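Local coordinates for acetolactate synthase isozyme 1 large subunit (Escherichia coli, PDB 6LPI), which belongs to the thiamine diphosphate-dependent enzyme family and binds thiamine diphosphate, magnesium and flavin-adenine dinucleotide, at residues T135-Y139 / I157-P163; I106-V112 / V166-K172; H21-G27 / P185-E189; F65-G69 / F421-I427. All coordinates share one frame; numbering follows the deposited sequence.

Interaction 1: T135-Y139 / I157-P163. With FAD (flavin-adenine dinucleotide), chain I.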
# COMPACT_ATOMS: atom_id res chain seq x y z
N THR B 135 -6.36 -1.57 -10.24
CA THR B 135 -5.13 -2.29 -10.52
C THR B 135 -4.11 -1.32 -11.10
O THR B 135 -4.46 -0.30 -11.67
CB THR B 135 -5.38 -3.41 -11.49
OG1 THR B 135 -6.22 -2.92 -12.54
CG2 THR B 135 -6.12 -4.50 -10.76
N LYS B 136 -2.83 -1.65 -10.94
CA LYS B 136 -1.82 -0.94 -11.72
C LYS B 136 -1.90 -1.31 -13.20
O LYS B 136 -1.56 -0.50 -14.06
CB LYS B 136 -0.41 -1.20 -11.17
CG LYS B 136 0.63 -0.40 -11.91
CD LYS B 136 2.02 -0.92 -11.73
CE LYS B 136 2.99 0.20 -11.67
NZ LYS B 136 4.40 -0.22 -11.67
N HIS B 137 -2.30 -2.54 -13.52
CA HIS B 137 -2.70 -2.92 -14.87
C HIS B 137 -3.41 -4.27 -14.81
O HIS B 137 -3.30 -4.98 -13.80
CB HIS B 137 -1.50 -2.97 -15.82
CG HIS B 137 -1.87 -3.08 -17.26
ND1 HIS B 137 -2.97 -2.44 -17.79
CD2 HIS B 137 -1.29 -3.75 -18.28
CE1 HIS B 137 -3.04 -2.69 -19.09
NE2 HIS B 137 -2.03 -3.49 -19.41
N ASN B 138 -4.12 -4.64 -15.87
CA ASN B 138 -4.85 -5.90 -15.83
C ASN B 138 -4.92 -6.51 -17.22
O ASN B 138 -4.59 -5.86 -18.21
CB ASN B 138 -6.25 -5.73 -15.23
CG ASN B 138 -7.16 -4.92 -16.13
OD1 ASN B 138 -6.70 -4.22 -17.02
ND2 ASN B 138 -8.47 -5.03 -15.91
N TYR B 139 -5.32 -7.79 -17.30
CA TYR B 139 -5.31 -8.49 -18.58
C TYR B 139 -6.50 -9.43 -18.70
O TYR B 139 -6.94 -10.03 -17.71
CB TYR B 139 -4.06 -9.33 -18.81
CG TYR B 139 -2.78 -8.55 -18.86
CD1 TYR B 139 -1.98 -8.43 -17.71
CD2 TYR B 139 -2.35 -7.95 -20.04
CE1 TYR B 139 -0.79 -7.72 -17.73
CE2 TYR B 139 -1.14 -7.24 -20.07
CZ TYR B 139 -0.37 -7.13 -18.91
OH TYR B 139 0.81 -6.43 -18.90
N ILE B 157 5.44 -5.18 -14.50
CA ILE B 157 4.62 -4.04 -14.12
C ILE B 157 4.39 -4.02 -12.62
O ILE B 157 4.47 -2.97 -11.98
CB ILE B 157 3.29 -4.10 -14.88
CG1 ILE B 157 3.49 -3.96 -16.38
CG2 ILE B 157 2.31 -3.11 -14.30
CD1 ILE B 157 2.28 -4.36 -17.18
N ALA B 158 4.14 -5.18 -12.02
CA ALA B 158 3.85 -5.21 -10.60
C ALA B 158 5.02 -4.70 -9.76
O ALA B 158 4.81 -4.18 -8.65
CB ALA B 158 3.48 -6.63 -10.19
N GLN B 159 6.25 -4.85 -10.25
CA GLN B 159 7.41 -4.59 -9.41
C GLN B 159 8.21 -3.37 -9.80
O GLN B 159 9.16 -3.02 -9.09
CB GLN B 159 8.33 -5.82 -9.33
CG GLN B 159 9.20 -6.11 -10.55
CD GLN B 159 9.66 -7.57 -10.57
OE1 GLN B 159 9.57 -8.27 -9.57
NE2 GLN B 159 10.17 -8.01 -11.71
N SER B 160 7.90 -2.73 -10.93
CA SER B 160 8.73 -1.61 -11.36
C SER B 160 8.14 -0.32 -10.86
O SER B 160 6.99 -0.27 -10.41
CB SER B 160 8.86 -1.56 -12.89
OG SER B 160 9.15 -2.84 -13.41
N GLY B 161 8.94 0.74 -10.93
CA GLY B 161 8.55 2.07 -10.56
C GLY B 161 7.84 2.10 -9.23
O GLY B 161 8.38 1.63 -8.23
N ARG B 162 6.62 2.62 -9.22
CA ARG B 162 5.78 2.50 -8.05
C ARG B 162 5.03 1.19 -8.16
O ARG B 162 4.20 1.05 -9.06
CB ARG B 162 4.83 3.68 -7.95
CG ARG B 162 3.84 3.61 -6.84
CD ARG B 162 2.92 4.80 -6.97
NE ARG B 162 2.03 4.97 -5.82
CZ ARG B 162 1.44 6.12 -5.53
NH1 ARG B 162 1.66 7.18 -6.30
NH2 ARG B 162 0.64 6.22 -4.49
N PRO B 163 5.31 0.20 -7.31
CA PRO B 163 4.72 -1.14 -7.49
C PRO B 163 3.21 -1.15 -7.27
O PRO B 163 2.61 -0.22 -6.73
CB PRO B 163 5.44 -1.99 -6.44
CG PRO B 163 6.55 -1.14 -5.92
CD PRO B 163 6.16 0.28 -6.12
PA FAD I . 2.52 5.61 0.55
O1A FAD I . 2.96 4.57 1.52
O2A FAD I . 1.37 5.25 -0.35
O5B FAD I . 3.86 5.90 -0.23
C5B FAD I . 3.99 5.63 -1.64
C4B FAD I . 4.72 6.80 -2.25
O4B FAD I . 6.14 6.51 -2.34
C3B FAD I . 4.28 7.15 -3.67
O3B FAD I . 4.32 8.57 -3.82
C2B FAD I . 5.30 6.38 -4.51
O2B FAD I . 5.46 6.85 -5.84
C1B FAD I . 6.55 6.65 -3.69
N9A FAD I . 7.67 5.75 -3.93
C8A FAD I . 7.67 4.38 -3.88
N7A FAD I . 8.84 3.84 -4.13
C5A FAD I . 9.67 4.93 -4.35
C6A FAD I . 11.04 5.04 -4.67
N6A FAD I . 11.85 4.00 -4.83
N1A FAD I . 11.55 6.29 -4.84
C2A FAD I . 10.74 7.34 -4.69
N3A FAD I . 9.44 7.36 -4.39
C4A FAD I . 8.96 6.12 -4.23
N1 FAD I . -0.86 8.45 8.04
C2 FAD I . -0.10 9.42 8.62
O2 FAD I . 0.93 9.83 8.08
N3 FAD I . -0.46 9.96 9.84
C4 FAD I . -1.57 9.61 10.58
O4 FAD I . -1.80 10.15 11.66
C4X FAD I . -2.39 8.58 9.95
N5 FAD I . -3.47 8.17 10.58
C5X FAD I . -4.23 7.17 9.98
C6 FAD I . -5.38 6.71 10.63
C7 FAD I . -6.16 5.70 10.08
C7M FAD I . -7.40 5.24 10.79
C8 FAD I . -5.80 5.14 8.84
C8M FAD I . -6.64 4.06 8.20
C9 FAD I . -4.66 5.60 8.19
C9A FAD I . -3.88 6.61 8.74
N10 FAD I . -2.71 7.09 8.10
C10 FAD I . -1.95 8.06 8.68
C1' FAD I . -2.29 6.54 6.82
C2' FAD I . -2.71 7.41 5.64
O2' FAD I . -4.05 7.11 5.26
C3' FAD I . -1.79 7.13 4.45
O3' FAD I . -1.83 5.74 4.14
C4' FAD I . -0.34 7.53 4.66
O4' FAD I . -0.30 8.74 5.41
C5' FAD I . 0.40 7.72 3.36
O5' FAD I . 1.81 7.65 3.60
P FAD I . 2.82 7.74 2.42
O1P FAD I . 2.91 9.20 1.96
O2P FAD I . 3.97 7.11 2.78
O3P FAD I . 2.09 6.93 1.32
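K136, just before strand 137-140, reaches to the end of helix 147-159 and the loop that follows it, closing the first half of a beta-alpha-beta unit whose second strand is 166-171. The polar part of the contact is one ammonium group meeting three backbone carbonyls. Its firm bond runs from K136 NZ to I157 O (2.8 Å) and lies in the carbonyl plane. Weaker bonds run from the same NZ to S160 O and R162 O, each at 2.9 Å. The long, flexible lysine suits this task: CG stands anti to the backbone N (chi1 -176°), and a bend at chi3 carries NZ in among the oxygens, whose partial negative charge would probably favour the ammonium form. G161, with positive phi, lets the loop curl around it.

The apolar part centres on I157, whose two branches serve different partners. I157 CG2 lies against the aliphatic stem of K136, 4.0 Å from K136 CG. I157 CD1 comes in at the edge of the H137 imidazole, near the ring plane, 3.8 Å from H137 CD2. Y139 arrives from the opposite direction to meet the same methyl, with 4.2 Å between I157 CD1 and Y139 CZ. A branched side chain can fill both places at once.

The cofactor lies beyond the loop. R162, part of the flavin-adenine dinucleotide pocket, gives NE to S102 and pairs NH1 with D309 and E312. With the group so bound, one face of the R162 guanidinium meets the ribose, CZ of R162 lying 3.5 Å from C3B of the dinucleotide.

Interaction 2: I106-V112 / V166-K172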
# COMPACT_ATOMS: atom_id res chain seq x y z
N ILE B 106 0.52 -10.19 -7.87
CA ILE B 106 -0.05 -10.76 -9.08
C ILE B 106 -1.24 -11.59 -8.65
O ILE B 106 -1.12 -12.48 -7.80
CB ILE B 106 0.96 -11.60 -9.89
CG1 ILE B 106 1.84 -10.70 -10.77
CG2 ILE B 106 0.24 -12.58 -10.78
CD1 ILE B 106 2.97 -10.08 -10.09
N CYS B 107 -2.38 -11.30 -9.26
CA CYS B 107 -3.64 -11.93 -8.94
C CYS B 107 -4.13 -12.66 -10.18
O CYS B 107 -4.37 -12.02 -11.22
CB CYS B 107 -4.62 -10.85 -8.47
SG CYS B 107 -6.33 -11.22 -8.67
N ILE B 108 -4.30 -13.97 -10.09
CA ILE B 108 -4.66 -14.80 -11.23
C ILE B 108 -6.04 -15.39 -11.01
O ILE B 108 -6.31 -16.01 -9.98
CB ILE B 108 -3.62 -15.90 -11.50
CG1 ILE B 108 -2.31 -15.28 -12.01
CG2 ILE B 108 -4.14 -16.86 -12.50
CD1 ILE B 108 -1.11 -16.20 -11.91
N THR B 109 -6.91 -15.19 -11.98
CA THR B 109 -8.29 -15.61 -11.89
C THR B 109 -8.64 -16.42 -13.14
O THR B 109 -8.24 -16.07 -14.25
CB THR B 109 -9.19 -14.36 -11.72
OG1 THR B 109 -9.18 -13.94 -10.35
CG2 THR B 109 -10.60 -14.62 -12.13
N GLY B 110 -9.36 -17.52 -12.94
CA GLY B 110 -9.90 -18.24 -14.07
C GLY B 110 -11.10 -17.51 -14.63
O GLY B 110 -11.77 -16.75 -13.93
N GLN B 111 -11.39 -17.74 -15.91
CA GLN B 111 -12.59 -17.13 -16.47
C GLN B 111 -13.22 -18.12 -17.43
O GLN B 111 -12.58 -19.09 -17.87
CB GLN B 111 -12.26 -15.78 -17.14
CG GLN B 111 -13.40 -15.10 -17.93
CD GLN B 111 -14.45 -14.42 -17.05
OE1 GLN B 111 -15.40 -15.06 -16.60
NE2 GLN B 111 -14.28 -13.12 -16.81
N VAL B 112 -14.51 -17.91 -17.69
CA VAL B 112 -15.33 -18.74 -18.56
C VAL B 112 -14.63 -18.88 -19.91
O VAL B 112 -13.90 -17.96 -20.31
CB VAL B 112 -16.74 -18.13 -18.69
CG1 VAL B 112 -16.77 -17.08 -19.79
CG2 VAL B 112 -17.80 -19.20 -18.90
N VAL B 166 -1.31 -6.41 -10.33
CA VAL B 166 -1.73 -6.68 -11.69
C VAL B 166 -2.63 -7.90 -11.65
O VAL B 166 -2.33 -8.90 -10.98
CB VAL B 166 -0.55 -6.90 -12.64
CG1 VAL B 166 -1.06 -6.99 -14.08
CG2 VAL B 166 0.46 -5.79 -12.51
N TRP B 167 -3.73 -7.81 -12.39
CA TRP B 167 -4.75 -8.84 -12.40
C TRP B 167 -4.72 -9.51 -13.76
O TRP B 167 -4.84 -8.84 -14.79
CB TRP B 167 -6.11 -8.22 -12.11
CG TRP B 167 -7.18 -9.20 -11.81
CD1 TRP B 167 -7.36 -10.42 -12.40
CD2 TRP B 167 -8.22 -9.06 -10.84
NE1 TRP B 167 -8.45 -11.04 -11.86
CE2 TRP B 167 -9.00 -10.24 -10.90
CE3 TRP B 167 -8.58 -8.06 -9.94
CZ2 TRP B 167 -10.10 -10.44 -10.08
CZ3 TRP B 167 -9.68 -8.26 -9.12
CH2 TRP B 167 -10.43 -9.44 -9.20
N ILE B 168 -4.53 -10.83 -13.77
CA ILE B 168 -4.52 -11.59 -15.01
C ILE B 168 -5.71 -12.54 -14.96
O ILE B 168 -5.75 -13.47 -14.14
CB ILE B 168 -3.19 -12.35 -15.20
CG1 ILE B 168 -2.00 -11.43 -14.90
CG2 ILE B 168 -3.08 -12.89 -16.63
CD1 ILE B 168 -0.72 -12.16 -14.59
N ASP B 169 -6.67 -12.32 -15.88
CA ASP B 169 -7.84 -13.17 -16.05
C ASP B 169 -7.59 -14.12 -17.23
O ASP B 169 -7.36 -13.68 -18.36
CB ASP B 169 -9.07 -12.30 -16.28
CG ASP B 169 -10.36 -12.98 -15.88
OD1 ASP B 169 -11.40 -12.62 -16.44
OD2 ASP B 169 -10.34 -13.85 -14.99
N ILE B 170 -7.67 -15.43 -16.98
CA ILE B 170 -7.28 -16.40 -18.00
C ILE B 170 -8.44 -17.36 -18.26
O ILE B 170 -8.80 -18.17 -17.38
CB ILE B 170 -6.02 -17.18 -17.60
CG1 ILE B 170 -4.93 -16.25 -17.10
CG2 ILE B 170 -5.46 -17.93 -18.79
CD1 ILE B 170 -3.82 -16.97 -16.35
N PRO B 171 -9.05 -17.29 -19.44
CA PRO B 171 -10.14 -18.21 -19.76
C PRO B 171 -9.70 -19.66 -19.70
O PRO B 171 -8.59 -20.02 -20.09
CB PRO B 171 -10.55 -17.80 -21.17
CG PRO B 171 -10.20 -16.37 -21.24
CD PRO B 171 -8.97 -16.20 -20.41
N LYS B 172 -10.60 -20.49 -19.17
CA LYS B 172 -10.34 -21.91 -19.00
C LYS B 172 -9.90 -22.57 -20.31
O LYS B 172 -9.07 -23.49 -20.30
CB LYS B 172 -11.60 -22.58 -18.44
CG LYS B 172 -11.54 -24.06 -18.25
CD LYS B 172 -12.87 -24.54 -17.70
CE LYS B 172 -12.86 -26.04 -17.52
NZ LYS B 172 -13.94 -26.51 -16.62
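C107 O is gripped twice by the neighbouring strand: the amide I168 N donates to it at 2.8 Å, nearly straight, and the CA-H of W167 makes a weaker approach to the same oxygen at 3.4 Å. The pattern continues along the strands: C107 N gives to V166 O on one side; on the other, I168 O takes T109 N and T109 O takes I170 N, while K172 N, just beyond P171, closes the series on Q111 O at 2.8 Å. P171 has no N-H to give, but it stands at the N-cap position, where the strand passes straight into a helix.

Strands 105-111 and 166-171 are parallel neighbours within the six-stranded sheet of the N-terminal thiamine diphosphate-binding domain, the axes of 106-111 and 166-171 inclined at 29°. On the face carrying C107, W167, T109, D169 and Q111, the sulfur of C107 sits over the W167 indole, 3.6 Å from the centroid of the five-membered ring and only 10° off its normal. SG stands anti to the backbone N, which swings this small, polarisable atom onto the ring face. Further along, Q111 NE2 makes a weak bond to D169 OD1 (2.9 Å), with amide and carboxylate planes steeply inclined, while Q111 OE1 folds back to accept V112 N. Helices 86-101 and 127-131 pack on this side.

The reverse face is aliphatic, as befits a surface packed against helix 147-159. Beta-branched chains suit the extended backbone, and they mesh diagonally: I106 CG2 touches I168 CD1 at 4.0 Å, and I108 CG2 meets I170 CD1 at 3.9 Å.

Interaction 3: H21-G27 / P185-E189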
# COMPACT_ATOMS: atom_id res chain seq x y z
N HIS B 21 4.96 -23.25 -14.78
CA HIS B 21 6.38 -23.25 -15.09
C HIS B 21 6.97 -21.85 -14.97
O HIS B 21 8.04 -21.65 -14.37
CB HIS B 21 6.59 -23.80 -16.49
CG HIS B 21 8.02 -23.85 -16.92
ND1 HIS B 21 8.44 -23.36 -18.13
CD2 HIS B 21 9.11 -24.34 -16.30
CE1 HIS B 21 9.75 -23.55 -18.25
NE2 HIS B 21 10.18 -24.15 -17.15
N PHE B 22 6.26 -20.86 -15.50
CA PHE B 22 6.69 -19.47 -15.40
C PHE B 22 6.79 -19.04 -13.95
O PHE B 22 7.78 -18.42 -13.54
CB PHE B 22 5.70 -18.60 -16.18
CG PHE B 22 6.02 -17.11 -16.16
CD1 PHE B 22 5.56 -16.30 -15.12
CD2 PHE B 22 6.73 -16.52 -17.20
CE1 PHE B 22 5.86 -14.94 -15.10
CE2 PHE B 22 7.02 -15.15 -17.18
CZ PHE B 22 6.59 -14.37 -16.14
N LEU B 23 5.78 -19.39 -13.14
CA LEU B 23 5.82 -19.04 -11.72
C LEU B 23 7.03 -19.68 -11.05
O LEU B 23 7.68 -19.05 -10.20
CB LEU B 23 4.52 -19.46 -11.03
CG LEU B 23 3.30 -18.65 -11.47
CD1 LEU B 23 2.09 -19.01 -10.62
CD2 LEU B 23 3.58 -17.15 -11.42
N GLU B 24 7.34 -20.93 -11.40
CA GLU B 24 8.55 -21.54 -10.85
C GLU B 24 9.77 -20.72 -11.22
O GLU B 24 10.56 -20.33 -10.35
CB GLU B 24 8.75 -22.97 -11.37
CG GLU B 24 7.79 -24.03 -10.85
CD GLU B 24 7.97 -25.36 -11.55
OE1 GLU B 24 7.43 -26.37 -11.05
OE2 GLU B 24 8.65 -25.38 -12.59
N GLN B 25 9.88 -20.36 -12.50
CA GLN B 25 11.07 -19.64 -12.94
C GLN B 25 11.14 -18.21 -12.40
O GLN B 25 12.20 -17.60 -12.49
CB GLN B 25 11.14 -19.66 -14.47
CG GLN B 25 11.37 -21.05 -15.04
CD GLN B 25 12.51 -21.79 -14.32
OE1 GLN B 25 13.65 -21.32 -14.31
NE2 GLN B 25 12.20 -22.96 -13.75
N GLN B 26 10.07 -17.69 -11.81
CA GLN B 26 10.20 -16.44 -11.07
C GLN B 26 10.55 -16.67 -9.61
O GLN B 26 10.56 -15.71 -8.83
CB GLN B 26 8.92 -15.61 -11.15
CG GLN B 26 8.47 -15.23 -12.53
CD GLN B 26 9.52 -14.47 -13.30
OE1 GLN B 26 9.98 -13.41 -12.86
NE2 GLN B 26 9.87 -14.99 -14.47
N GLY B 27 10.85 -17.91 -9.21
CA GLY B 27 11.25 -18.18 -7.85
C GLY B 27 10.12 -18.30 -6.85
O GLY B 27 10.39 -18.40 -5.65
N PRO B 185 11.16 -19.31 -20.48
CA PRO B 185 10.84 -18.12 -19.67
C PRO B 185 11.89 -17.83 -18.61
O PRO B 185 12.22 -18.69 -17.78
CB PRO B 185 9.49 -18.48 -19.03
CG PRO B 185 9.50 -19.97 -18.95
CD PRO B 185 10.25 -20.44 -20.18
N ALA B 186 12.39 -16.60 -18.61
CA ALA B 186 13.37 -16.12 -17.65
C ALA B 186 12.68 -15.50 -16.45
O ALA B 186 11.46 -15.51 -16.32
CB ALA B 186 14.32 -15.11 -18.30
N MET B 187 13.48 -14.94 -15.54
CA MET B 187 12.96 -14.20 -14.40
C MET B 187 12.78 -12.76 -14.85
O MET B 187 13.76 -12.06 -15.07
CB MET B 187 13.88 -14.25 -13.18
CG MET B 187 13.28 -13.49 -11.99
SD MET B 187 13.93 -13.80 -10.32
CE MET B 187 13.55 -15.52 -10.01
N ALA B 188 11.53 -12.34 -15.01
CA ALA B 188 11.27 -10.93 -15.25
C ALA B 188 11.81 -10.12 -14.09
O ALA B 188 11.58 -10.47 -12.92
CB ALA B 188 9.78 -10.68 -15.43
N GLU B 189 12.54 -9.06 -14.39
CA GLU B 189 13.04 -8.16 -13.36
C GLU B 189 12.56 -6.73 -13.62
O GLU B 189 11.96 -6.42 -14.66
CB GLU B 189 14.57 -8.22 -13.29
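F22 and Q26, one helical turn apart, face an extended loop whose P185 and M187 come alongside, with CA-CA separations of 6.1 Å for F22 and P185 and 4.9 Å for Q26 and M187. Helix 15-25 ends here in a Schellman motif: G27 N bonds back to E24 O, and the amide of the next residue reaches L23 O. G27 holds the positive phi (80°) that this turn requires, a conformation natural to glycine. The loop leads on from strand 178-180 toward helix 198-210.

P185 is the rigid residue of the loop. P185 CG presses on the imidazole of H21, 3.6 Å from H21 ND1, the two side chains crossing at about a right angle. P185 CB lies 3.8 Å from F22 CD2. In H21 and F22 alike CG is anti to the backbone N; the H21 ring meets P185 at CG and CD, and the F22 ring meets it at CB. F22 is also packed against M151 and S152 of helix 147-159, and H21 stacks on F13.

Q26 carries its amide in against the loop backbone, Q26 CD lying 3.6 Å from M187 CA. Q25 lends only its aliphatic part, with Q25 CB 3.6 Å from P185 O. M187 is long and supple enough to lie over the helix end: it is extended as far as SD, then bends at chi3 (-63°), bringing M187 CE to 3.5 Å from Q25 O.

Interaction 4: F65-G69 / F421-I427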
# COMPACT_ATOMS: atom_id res chain seq x y z
N PHE B 65 -4.99 -11.08 0.99
CA PHE B 65 -4.23 -10.41 2.05
C PHE B 65 -3.05 -11.25 2.52
O PHE B 65 -2.03 -10.69 2.95
CB PHE B 65 -5.15 -10.04 3.21
CG PHE B 65 -5.94 -8.79 2.98
CD1 PHE B 65 -5.31 -7.61 2.61
CD2 PHE B 65 -7.32 -8.79 3.13
CE1 PHE B 65 -6.02 -6.45 2.41
CE2 PHE B 65 -8.06 -7.62 2.92
CZ PHE B 65 -7.40 -6.45 2.55
N ILE B 66 -3.14 -12.58 2.43
CA ILE B 66 -1.98 -13.43 2.73
C ILE B 66 -0.89 -13.21 1.69
O ILE B 66 0.30 -13.09 2.02
CB ILE B 66 -2.40 -14.91 2.79
CG1 ILE B 66 -3.26 -15.19 4.02
CG2 ILE B 66 -1.17 -15.82 2.84
CD1 ILE B 66 -3.84 -16.57 3.95
N ALA B 67 -1.28 -13.20 0.41
CA ALA B 67 -0.34 -12.78 -0.61
C ALA B 67 0.25 -11.41 -0.26
O ALA B 67 1.44 -11.16 -0.45
CB ALA B 67 -1.03 -12.76 -1.98
N GLN B 68 -0.58 -10.52 0.28
CA GLN B 68 -0.10 -9.21 0.66
C GLN B 68 0.93 -9.28 1.78
O GLN B 68 1.91 -8.54 1.75
CB GLN B 68 -1.26 -8.32 1.06
CG GLN B 68 -1.72 -7.44 -0.08
CD GLN B 68 -2.13 -6.06 0.41
OE1 GLN B 68 -1.39 -5.40 1.16
NE2 GLN B 68 -3.33 -5.64 0.04
N GLY B 69 0.72 -10.13 2.79
CA GLY B 69 1.71 -10.25 3.85
C GLY B 69 3.04 -10.77 3.34
O GLY B 69 4.11 -10.26 3.71
N PHE B 421 -7.46 -6.64 7.48
CA PHE B 421 -6.14 -6.82 6.88
C PHE B 421 -5.21 -7.65 7.78
O PHE B 421 -4.48 -8.54 7.30
CB PHE B 421 -5.56 -5.44 6.57
CG PHE B 421 -4.08 -5.44 6.33
CD1 PHE B 421 -3.57 -5.57 5.04
CD2 PHE B 421 -3.19 -5.32 7.38
CE1 PHE B 421 -2.21 -5.57 4.82
CE2 PHE B 421 -1.83 -5.31 7.16
CZ PHE B 421 -1.33 -5.43 5.88
N GLY B 422 -5.24 -7.38 9.08
CA GLY B 422 -4.28 -7.89 10.04
C GLY B 422 -4.06 -9.39 10.09
O GLY B 422 -2.93 -9.85 9.94
N LEU B 423 -5.10 -10.18 10.31
CA LEU B 423 -4.82 -11.60 10.52
C LEU B 423 -4.29 -12.26 9.25
O LEU B 423 -3.25 -12.95 9.32
CB LEU B 423 -6.05 -12.29 11.12
CG LEU B 423 -6.26 -13.80 11.04
CD1 LEU B 423 -5.12 -14.54 11.72
CD2 LEU B 423 -7.59 -14.15 11.68
N PRO B 424 -4.92 -12.10 8.07
CA PRO B 424 -4.33 -12.73 6.88
C PRO B 424 -2.97 -12.17 6.50
O PRO B 424 -2.11 -12.92 6.03
CB PRO B 424 -5.39 -12.52 5.79
CG PRO B 424 -6.26 -11.46 6.31
CD PRO B 424 -6.25 -11.56 7.78
N ALA B 425 -2.76 -10.86 6.69
CA ALA B 425 -1.42 -10.31 6.47
C ALA B 425 -0.39 -10.99 7.37
O ALA B 425 0.70 -11.34 6.92
CB ALA B 425 -1.43 -8.81 6.69
N ALA B 426 -0.73 -11.19 8.64
CA ALA B 426 0.18 -11.87 9.54
C ALA B 426 0.43 -13.30 9.09
O ALA B 426 1.56 -13.81 9.17
CB ALA B 426 -0.36 -11.84 10.97
N ILE B 427 -0.61 -13.97 8.58
CA ILE B 427 -0.44 -15.32 8.08
C ILE B 427 0.59 -15.33 6.94
O ILE B 427 1.51 -16.16 6.92
CB ILE B 427 -1.80 -15.89 7.64
CG1 ILE B 427 -2.64 -16.17 8.89
CG2 ILE B 427 -1.63 -17.15 6.82
CD1 ILE B 427 -4.09 -16.36 8.61
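F65 and F421 meet nearly at right angles: the edge of the F421 ring is directed at the face of F65 in an offset edge-to-face pair, planes at 82° and centroids 5.6 Å apart. The backbone of F421 joins in, its CA lying almost straight above the centre of the F65 ring at 4.2 Å, a CH-pi contact. With CG anti to its own backbone N (chi1 163°), F421 turns its ring over A425 CB and brings its CE1 edge to Q68 OE1, an oxygen already bonded to R72. The flat face of F65 suits this place because it can receive both the CA and the ring edge of F421.

P424 packs alongside, P424 CG 3.6 Å from F65 CB. I66 crosses I427 obliquely, I66 CD1 touching I427 CG2 at 3.7 Å, so that branched chains fill the other flank. Further along helix 60-74 the backbones come close, G69 having no side chain and A425 only a methyl: G69 CA lies 3.4 Å from A425 O in a CA-H...O contact. The short helical segments cross at -50°, with axes 6.5 Å apart.

The pair joins helix 60-74 of the N-terminal thiamine diphosphate-binding domain to helix 422-432 of the C-terminal one, with the F65 side chain about 8 Å from bound thiamine diphosphate. Helix 86-101 packs on F65, Q68 and F421, helix 453-459 on I66 and I427, and strand 438-443 lies behind A426.

In the fold
From the N terminus, residues 21-27 open the loop that interaction 3 closes at 185-189, and 65-69 open the much longer one that interaction 4 closes at 421-427. The two cross, since 65-69 falls inside the first loop and 421-427 beyond it. Interaction 2 nests within both, bringing 106-112 beside 166-172, and interaction 1 nests inside interaction 2. Interactions 1 and 2 join elements of the N-terminal sheet and its helices, with strand 166-171 beside strand 137-140. Interaction 3 holds the outgoing 185-189 loop, which Q159 of interaction 1 also touches, to helix 15-25, whereas interaction 4, about 20 Å from interaction 1 between centres, ties the N-terminal domain to the C-terminal one.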